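Side-chain contacts in uncharacterized protein (Enterococcus faecalis, PDB 3CLQ), which is of unknown function but belongs to the AllG family, and so may be related to a subunit of oxamate carbamoyltransferase: residues B[20-25]-B[348-353]; B[339-344]-B[355-360]; B[372-375]-B[379-382]. One frame throughout, in Å; residues are numbered along the deposited sequence.

The three contacts lie in one region of the subunit, their centres about 15 Å (1 and 2), 18 Å (1 and 3) and 17 Å (2 and 3) apart. Contacts 1 and 2 use the two outer strands, 348-352 and 356-357, of one three-stranded antiparallel sheet. Contact 1 brings helix 6-23 from near the N-terminus to this sheet, while contact 2 packs helix 334-343 beside it; their segments alternate along the chain. Contact 3 follows later, where helix 371-377 turns toward strand 383-388. Direct touches tie it to the others: selenomethionine Met-379 lies against Glu-343 and Met-344, and Lys-373 reaches Thr-348. The N-terminal helix is thereby joined to elements from the last quarter of the chain.

Contact 1 of 3, residues B[20-25]-B[348-353]; sequences RIIQSK and TTKENP
Ile-22 carries this contact from the helix side: its CG1 and CG2 meet Asn-352, CG2 also meets Pro-353, and CD1 reaches Lys-350. The tight part is at Asn-352, whose CA lies 5.7 Å from CA of Ile-22. CG2 of Ile-22 approaches OD1 of Asn-352 to 3.5 Å, and CG1 of Ile-22 sits 3.9 Å from CB of Asn-352. Both branches of the isoleucine lie over one face of the amide, well off its plane, with CG1 almost straight above CG and CG2 displaced toward OD1, and the two side chains slide past each other in opposite directions. OD1 is not left to this apolar neighbour alone: it accepts a hydrogen bond from the backbone N of Asn-354, closing an Asx turn that limits the rotation of the amide, whose face is turned to Ile-22.

Two residues earlier on the strand comes Lys-350. Chi2 of 162° extends CD1 of Ile-22 away from its own backbone until it lies 3.8 Å from CG of Lys-350. Here the side chains cross at about a right angle, and CD1 meets CG and CD, the aliphatic stem of the lysine. The lysine bends at chi3 (71°), and NZ forms a salt bridge with Glu-15, earlier on helix 6-23. This side and the exposed Pro-353 form the looser margin; CD of the proline stands 4.0 Å from CG2 of Ile-22.

The helix ends immediately afterwards, at Gln-23. Across the contact, Thr-349 and Lys-350 both face Thr-367 in a classic beta bulge. The whole is alpha/beta packing, in which the C-terminal turn of a helix meets a bulged outer strand of a three-stranded antiparallel sheet.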
loop_
_atom_site.group_PDB
_atom_site.type_symbol
_atom_site.label_atom_id
_atom_site.label_comp_id
_atom_site.label_asym_id
_atom_site.label_seq_id
_atom_site.Cartn_x
_atom_site.Cartn_y
_atom_site.Cartn_z
ATOM N N ARG B 20 22.312 4.266 16.957
ATOM C CA ARG B 20 22.791 3.627 15.754
ATOM C C ARG B 20 21.612 2.999 15.027
ATOM O O ARG B 20 21.354 3.308 13.873
ATOM C CB ARG B 20 23.870 2.615 16.041
ATOM C CG ARG B 20 25.140 3.233 16.579
ATOM C CD ARG B 20 26.291 2.290 16.366
ATOM N NE ARG B 20 27.441 3.019 15.857
ATOM C CZ ARG B 20 28.330 2.543 14.986
ATOM N NH1 ARG B 20 28.224 1.315 14.486
ATOM N NH2 ARG B 20 29.335 3.315 14.616
ATOM N N ILE B 21 20.856 2.179 15.729
ATOM C CA ILE B 21 19.719 1.493 15.159
ATOM C C ILE B 21 18.796 2.458 14.437
ATOM O O ILE B 21 18.480 2.271 13.261
ATOM C CB ILE B 21 18.975 0.765 16.283
ATOM C CG1 ILE B 21 19.922 -0.233 16.952
ATOM C CG2 ILE B 21 17.678 0.103 15.789
ATOM C CD1 ILE B 21 19.416 -0.771 18.301
ATOM N N ILE B 22 18.380 3.511 15.127
ATOM C CA ILE B 22 17.423 4.463 14.542
ATOM C C ILE B 22 17.989 5.152 13.314
ATOM O O ILE B 22 17.291 5.328 12.313
ATOM C CB ILE B 22 17.007 5.533 15.571
ATOM C CG1 ILE B 22 16.009 4.956 16.574
ATOM C CG2 ILE B 22 16.446 6.789 14.885
ATOM C CD1 ILE B 22 15.901 5.783 17.837
ATOM N N GLN B 23 19.256 5.547 13.375
ATOM C CA GLN B 23 19.855 6.278 12.263
ATOM C C GLN B 23 20.462 5.428 11.143
ATOM O O GLN B 23 20.865 5.970 10.118
ATOM C CB GLN B 23 20.898 7.246 12.786
ATOM C CG GLN B 23 20.313 8.228 13.740
ATOM C CD GLN B 23 21.315 9.262 14.191
ATOM O OE1 GLN B 23 20.936 10.309 14.709
ATOM N NE2 GLN B 23 22.596 8.981 13.998
ATOM N N SER B 24 20.583 4.118 11.343
ATOM C CA SER B 24 20.972 3.258 10.246
ATOM C C SER B 24 20.048 3.493 9.080
ATOM O O SER B 24 18.872 3.795 9.263
ATOM C CB SER B 24 20.875 1.811 10.634
ATOM O OG SER B 24 21.898 1.508 11.542
ATOM N N LYS B 25 20.581 3.339 7.877
ATOM C CA LYS B 25 19.795 3.527 6.692
ATOM C C LYS B 25 20.162 2.442 5.701
ATOM O O LYS B 25 21.000 2.634 4.835
ATOM C CB LYS B 25 20.042 4.918 6.119
ATOM C CG LYS B 25 18.778 5.647 5.731
ATOM C CD LYS B 25 18.863 7.163 6.015
ATOM C CE LYS B 25 19.521 7.930 4.895
ATOM N NZ LYS B 25 18.967 7.613 3.533
ATOM N N THR B 348 11.172 -0.678 25.664
ATOM C CA THR B 348 12.090 -0.203 24.633
ATOM C C THR B 348 12.736 1.113 25.019
ATOM O O THR B 348 12.265 1.789 25.923
ATOM C CB THR B 348 11.358 -0.049 23.297
ATOM O OG1 THR B 348 10.117 0.648 23.508
ATOM C CG2 THR B 348 11.073 -1.409 22.698
ATOM N N THR B 349 13.806 1.491 24.333
ATOM C CA THR B 349 14.592 2.646 24.773
ATOM C C THR B 349 14.025 4.022 24.359
ATOM O O THR B 349 13.996 4.952 25.181
ATOM C CB THR B 349 16.064 2.519 24.347
ATOM O OG1 THR B 349 16.550 1.200 24.654
ATOM C CG2 THR B 349 16.904 3.562 25.058
ATOM N N LYS B 350 13.609 4.158 23.097
ATOM C CA LYS B 350 12.900 5.368 22.626
ATOM C C LYS B 350 12.204 5.092 21.304
ATOM O O LYS B 350 12.441 4.051 20.706
ATOM C CB LYS B 350 13.823 6.594 22.496
ATOM C CG LYS B 350 14.877 6.499 21.395
ATOM C CD LYS B 350 15.620 7.829 21.190
ATOM C CE LYS B 350 16.566 8.139 22.351
ATOM N NZ LYS B 350 17.469 9.275 22.008
ATOM N N GLU B 351 11.335 6.009 20.873
ATOM C CA GLU B 351 10.617 5.900 19.584
ATOM C C GLU B 351 11.531 6.260 18.418
ATOM O O GLU B 351 12.271 7.228 18.475
ATOM C CB GLU B 351 9.406 6.846 19.525
ATOM C CG GLU B 351 8.463 6.792 20.715
ATOM C CD GLU B 351 7.279 7.774 20.594
ATOM O OE1 GLU B 351 7.080 8.381 19.509
ATOM O OE2 GLU B 351 6.541 7.941 21.600
ATOM N N ASN B 352 11.475 5.484 17.346
ATOM C CA ASN B 352 12.141 5.868 16.114
ATOM C C ASN B 352 11.309 6.918 15.356
ATOM O O ASN B 352 10.254 6.596 14.817
ATOM C CB ASN B 352 12.314 4.622 15.261
ATOM C CG ASN B 352 13.037 4.900 13.986
ATOM O OD1 ASN B 352 13.273 6.061 13.637
ATOM N ND2 ASN B 352 13.407 3.847 13.271
ATOM N N PRO B 353 11.777 8.175 15.296
ATOM C CA PRO B 353 10.959 9.201 14.601
ATOM C C PRO B 353 10.846 9.020 13.066
ATOM O O PRO B 353 9.913 9.534 12.437
ATOM C CB PRO B 353 11.669 10.518 14.948
ATOM C CG PRO B 353 13.071 10.142 15.250
ATOM C CD PRO B 353 13.034 8.730 15.836
#

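Contact 2 of 3, residues B[339-344]-B[355-360]; sequences NYSKEM and VTIPVL
The beta hairpin 356-357/363-369 meets Ser-341 and Lys-342 of helix 334-343 through Ile-357 and, from the hairpin loop, Leu-360: a helix lying beside one end of a three-stranded sheet. The backbones stay well apart, with CA of Lys-342 8.2 Å from CA of Leu-360, so side chains bridge the interval.

Leu-360 does most of this by dividing its two methyls. CD2 rests 3.8 Å from CB of Ser-341, on the buried flank of the helix. Ile-357 backs this pair more distantly, its CD1 4.4 Å from OG of Ser-341. That hydroxyl has its polar needs met elsewhere: OG is hydrogen-bonded to O of Phe-318 and to N of Ala-321, which hold the serine in place while its CB serves the apolar contact.

Within the turn presenting Leu-360, a weak bond of 3.1 Å runs from N of Leu-360 to O of Ile-357. Pro-358, in the same turn, packs on Pro-324 of the second subunit, so the connection also borders the dimer interface.

On the exposed flank, Lys-342 leaves the helix nearly straight and bends only at chi4 (80°). That last bend brings NZ of Lys-342 to 3.6 Å from CD1 of Leu-360, a van der Waals touch rather than a polar bond.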
loop_
_atom_site.group_PDB
_atom_site.type_symbol
_atom_site.label_atom_id
_atom_site.label_comp_id
_atom_site.label_asym_id
_atom_site.label_seq_id
_atom_site.Cartn_x
_atom_site.Cartn_y
_atom_site.Cartn_z
ATOM N N ASN B 339 -3.295 -1.325 21.756
ATOM C CA ASN B 339 -2.801 -1.336 23.102
ATOM C C ASN B 339 -1.406 -1.915 23.262
ATOM O O ASN B 339 -0.643 -1.476 24.125
ATOM C CB ASN B 339 -3.768 -2.149 23.934
ATOM C CG ASN B 339 -4.115 -1.472 25.213
ATOM O OD1 ASN B 339 -5.260 -1.037 25.409
ATOM N ND2 ASN B 339 -3.126 -1.346 26.097
ATOM N N TYR B 340 -1.086 -2.915 22.444
ATOM C CA TYR B 340 0.191 -3.634 22.536
ATOM C C TYR B 340 1.367 -2.771 22.070
ATOM O O TYR B 340 2.454 -2.767 22.674
ATOM C CB TYR B 340 0.143 -4.923 21.701
ATOM C CG TYR B 340 -0.233 -6.195 22.453
ATOM C CD1 TYR B 340 0.454 -6.583 23.616
ATOM C CD2 TYR B 340 -1.242 -7.034 21.976
ATOM C CE1 TYR B 340 0.124 -7.760 24.302
ATOM C CE2 TYR B 340 -1.581 -8.205 22.636
ATOM C CZ TYR B 340 -0.896 -8.569 23.804
ATOM O OH TYR B 340 -1.237 -9.745 24.458
ATOM N N SER B 341 1.137 -2.054 20.975
ATOM C CA SER B 341 2.135 -1.166 20.426
ATOM C C SER B 341 2.463 -0.074 21.431
ATOM O O SER B 341 3.640 0.269 21.575
ATOM C CB SER B 341 1.656 -0.569 19.113
ATOM O OG SER B 341 1.787 -1.509 18.069
ATOM N N LYS B 342 1.439 0.457 22.121
ATOM C CA LYS B 342 1.649 1.392 23.234
ATOM C C LYS B 342 2.447 0.729 24.347
ATOM O O LYS B 342 3.428 1.279 24.827
ATOM C CB LYS B 342 0.333 1.848 23.835
ATOM C CG LYS B 342 -0.404 2.939 23.095
ATOM C CD LYS B 342 -1.709 3.259 23.867
ATOM C CE LYS B 342 -2.674 4.170 23.084
ATOM N NZ LYS B 342 -3.498 3.460 22.039
ATOM N N GLU B 343 2.005 -0.449 24.768
ATOM C CA GLU B 343 2.675 -1.172 25.830
ATOM C C GLU B 343 4.167 -1.333 25.567
ATOM O O GLU B 343 4.986 -1.081 26.451
ATOM C CB GLU B 343 2.058 -2.556 25.988
ATOM C CG GLU B 343 0.688 -2.589 26.633
ATOM C CD GLU B 343 0.306 -4.001 27.066
ATOM O OE1 GLU B 343 1.243 -4.799 27.339
ATOM O OE2 GLU B 343 -0.914 -4.312 27.137
HETATM N N MSE B 344 4.508 -1.758 24.347
HETATM C CA MSE B 344 5.883 -2.116 23.999
HETATM C C MSE B 344 6.937 -1.060 24.358
HETATM O O MSE B 344 8.130 -1.350 24.386
HETATM C CB MSE B 344 5.990 -2.490 22.510
HETATM C CG MSE B 344 5.782 -3.963 22.146
HETATM SE SE MSE B 344 6.091 -5.337 23.559
HETATM C CE MSE B 344 4.243 -5.549 24.176
ATOM N N VAL B 355 10.173 6.348 11.481
ATOM C CA VAL B 355 9.220 5.285 11.156
ATOM C C VAL B 355 8.067 5.315 12.163
ATOM O O VAL B 355 8.245 4.997 13.344
ATOM C CB VAL B 355 9.899 3.905 11.212
ATOM C CG1 VAL B 355 8.939 2.790 10.799
ATOM C CG2 VAL B 355 11.127 3.904 10.364
ATOM N N THR B 356 6.885 5.693 11.707
ATOM C CA THR B 356 5.833 6.027 12.630
ATOM C C THR B 356 4.506 5.297 12.350
ATOM O O THR B 356 4.279 4.820 11.246
ATOM C CB THR B 356 5.616 7.552 12.602
ATOM O OG1 THR B 356 5.295 7.952 11.271
ATOM C CG2 THR B 356 6.898 8.289 13.030
ATOM N N ILE B 357 3.625 5.232 13.347
ATOM C CA ILE B 357 2.324 4.577 13.204
ATOM C C ILE B 357 1.176 5.566 13.251
ATOM O O ILE B 357 0.854 6.118 14.302
ATOM C CB ILE B 357 2.086 3.589 14.333
ATOM C CG1 ILE B 357 3.245 2.576 14.430
ATOM C CG2 ILE B 357 0.752 2.887 14.141
ATOM C CD1 ILE B 357 3.324 1.959 15.784
ATOM N N PRO B 358 0.518 5.775 12.112
ATOM C CA PRO B 358 -0.496 6.810 11.970
ATOM C C PRO B 358 -1.595 6.736 13.038
ATOM O O PRO B 358 -1.833 7.710 13.765
ATOM C CB PRO B 358 -1.070 6.522 10.592
ATOM C CG PRO B 358 0.070 5.927 9.864
ATOM C CD PRO B 358 0.696 5.023 10.864
ATOM N N VAL B 359 -2.254 5.591 13.149
ATOM C CA VAL B 359 -3.384 5.524 14.071
ATOM C C VAL B 359 -3.002 5.910 15.519
ATOM O O VAL B 359 -3.834 6.396 16.263
ATOM C CB VAL B 359 -4.123 4.160 14.006
ATOM C CG1 VAL B 359 -3.319 3.087 14.691
ATOM C CG2 VAL B 359 -5.530 4.291 14.596
ATOM N N LEU B 360 -1.747 5.707 15.909
ATOM C CA LEU B 360 -1.283 6.182 17.222
ATOM C C LEU B 360 -0.668 7.588 17.137
ATOM O O LEU B 360 0.442 7.822 17.635
ATOM C CB LEU B 360 -0.268 5.207 17.809
ATOM C CG LEU B 360 -0.784 4.045 18.673
ATOM C CD1 LEU B 360 -2.325 3.928 18.710
ATOM C CD2 LEU B 360 -0.134 2.736 18.290
#

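Contact 3 of 3, residues B[372-375]-B[379-382]; sequences LKVL and MLPV
With chi1 at 177°, Val-374 swings CG1 to the side of CB opposite its amide nitrogen, and this one methyl makes the closest approach to each of Met-379, Leu-380 and Pro-381. Leu-380 answers from the other segment: its CB starts out pointing away from the helix, but chi1 of -83° and chi2 of 26° bring CD1 back. The second of these values is far from a staggered position, so the placing of that methyl may be less certain.

CG1 of Val-374 lies 3.4 Å from O of Met-379, so the nearest partner is a backbone carbonyl, met by a methyl that offers no polar bond. Beside it, CD1 of Leu-380 stands 3.8 Å from CG1 of Val-374, the two side chains crossing at about a right angle. CD of Pro-381 is more distant, 4.3 Å from CG1 of Val-374. The methyl thus meets three consecutive residues. The closest approach of the two backbones, measured between CA atoms, is the 5.5 Å from CA of Val-374 to CA of Met-379.

The selenomethionine side chain of Met-379 takes another course. Its end leads away from the helix and packs against Met-344 and Ile-347. Thr-377 secures the turn between the segments: its OG1 is hydrogen-bonded to O of Lys-373 and to N of Met-379.

The contact is plain packing where the chain turns sharply aside after helix 371-377 on its way to strand 383-388. Val-374 also touches Phe-409, and Leu-375 touches Asn-410 and Leu-413, so helix 407-419 lies against the same short helix; Ile-347, just ahead of strand 348-352, adjoins Val-374, Met-379 and Pro-381.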
loop_
_atom_site.group_PDB
_atom_site.type_symbol
_atom_site.label_atom_id
_atom_site.label_comp_id
_atom_site.label_asym_id
_atom_site.label_seq_id
_atom_site.Cartn_x
_atom_site.Cartn_y
_atom_site.Cartn_z
ATOM N N LEU B 372 16.964 -5.020 30.855
ATOM C CA LEU B 372 16.710 -4.601 32.226
ATOM C C LEU B 372 15.228 -4.288 32.445
ATOM O O LEU B 372 14.645 -4.642 33.462
ATOM C CB LEU B 372 17.556 -3.359 32.507
ATOM C CG LEU B 372 18.080 -2.989 33.893
ATOM C CD1 LEU B 372 19.040 -4.030 34.427
ATOM C CD2 LEU B 372 18.782 -1.644 33.802
ATOM N N LYS B 373 14.610 -3.618 31.484
ATOM C CA LYS B 373 13.210 -3.269 31.636
ATOM C C LYS B 373 12.291 -4.471 31.415
ATOM O O LYS B 373 11.209 -4.547 32.007
ATOM C CB LYS B 373 12.824 -2.109 30.715
ATOM C CG LYS B 373 13.647 -0.835 30.922
ATOM C CD LYS B 373 13.164 0.278 30.007
ATOM C CE LYS B 373 14.131 1.445 29.995
ATOM N NZ LYS B 373 13.888 2.299 28.815
ATOM N N VAL B 374 12.707 -5.421 30.583
ATOM C CA VAL B 374 11.901 -6.615 30.428
ATOM C C VAL B 374 11.749 -7.231 31.819
ATOM O O VAL B 374 10.669 -7.663 32.212
ATOM C CB VAL B 374 12.524 -7.613 29.428
ATOM C CG1 VAL B 374 11.682 -8.885 29.349
ATOM C CG2 VAL B 374 12.658 -6.969 28.044
ATOM N N LEU B 375 12.836 -7.205 32.583
ATOM C CA LEU B 375 12.904 -7.836 33.882
ATOM C C LEU B 375 12.113 -7.120 34.962
ATOM O O LEU B 375 11.453 -7.759 35.790
ATOM C CB LEU B 375 14.362 -7.954 34.320
ATOM C CG LEU B 375 14.968 -9.337 34.573
ATOM C CD1 LEU B 375 14.379 -10.411 33.655
ATOM C CD2 LEU B 375 16.480 -9.260 34.427
HETATM N N MSE B 379 7.153 -7.713 31.782
HETATM C CA MSE B 379 6.509 -7.770 30.477
HETATM C C MSE B 379 7.446 -8.241 29.359
HETATM O O MSE B 379 8.510 -7.650 29.139
HETATM C CB MSE B 379 5.977 -6.384 30.149
HETATM C CG MSE B 379 5.227 -6.288 28.877
HETATM SE SE MSE B 379 4.790 -4.402 28.523
HETATM C CE MSE B 379 5.982 -4.079 27.042
ATOM N N LEU B 380 7.053 -9.293 28.641
ATOM C CA LEU B 380 7.882 -9.813 27.535
ATOM C C LEU B 380 7.549 -9.220 26.162
ATOM O O LEU B 380 6.410 -8.811 25.908
ATOM C CB LEU B 380 7.765 -11.336 27.450
ATOM C CG LEU B 380 8.608 -12.266 28.338
ATOM C CD1 LEU B 380 9.051 -11.608 29.650
ATOM C CD2 LEU B 380 7.847 -13.574 28.605
ATOM N N PRO B 381 8.545 -9.168 25.262
ATOM C CA PRO B 381 8.270 -8.842 23.872
ATOM C C PRO B 381 7.135 -9.691 23.324
ATOM O O PRO B 381 7.090 -10.892 23.538
ATOM C CB PRO B 381 9.566 -9.232 23.177
ATOM C CG PRO B 381 10.584 -8.952 24.172
ATOM C CD PRO B 381 9.981 -9.389 25.479
ATOM N N VAL B 382 6.205 -9.054 22.643
ATOM C CA VAL B 382 5.139 -9.766 21.976
ATOM C C VAL B 382 5.579 -9.938 20.543
ATOM O O VAL B 382 6.007 -8.978 19.917
ATOM C CB VAL B 382 3.853 -8.929 21.962
ATOM C CG1 VAL B 382 3.948 -7.810 20.902
ATOM C CG2 VAL B 382 2.671 -9.803 21.690
#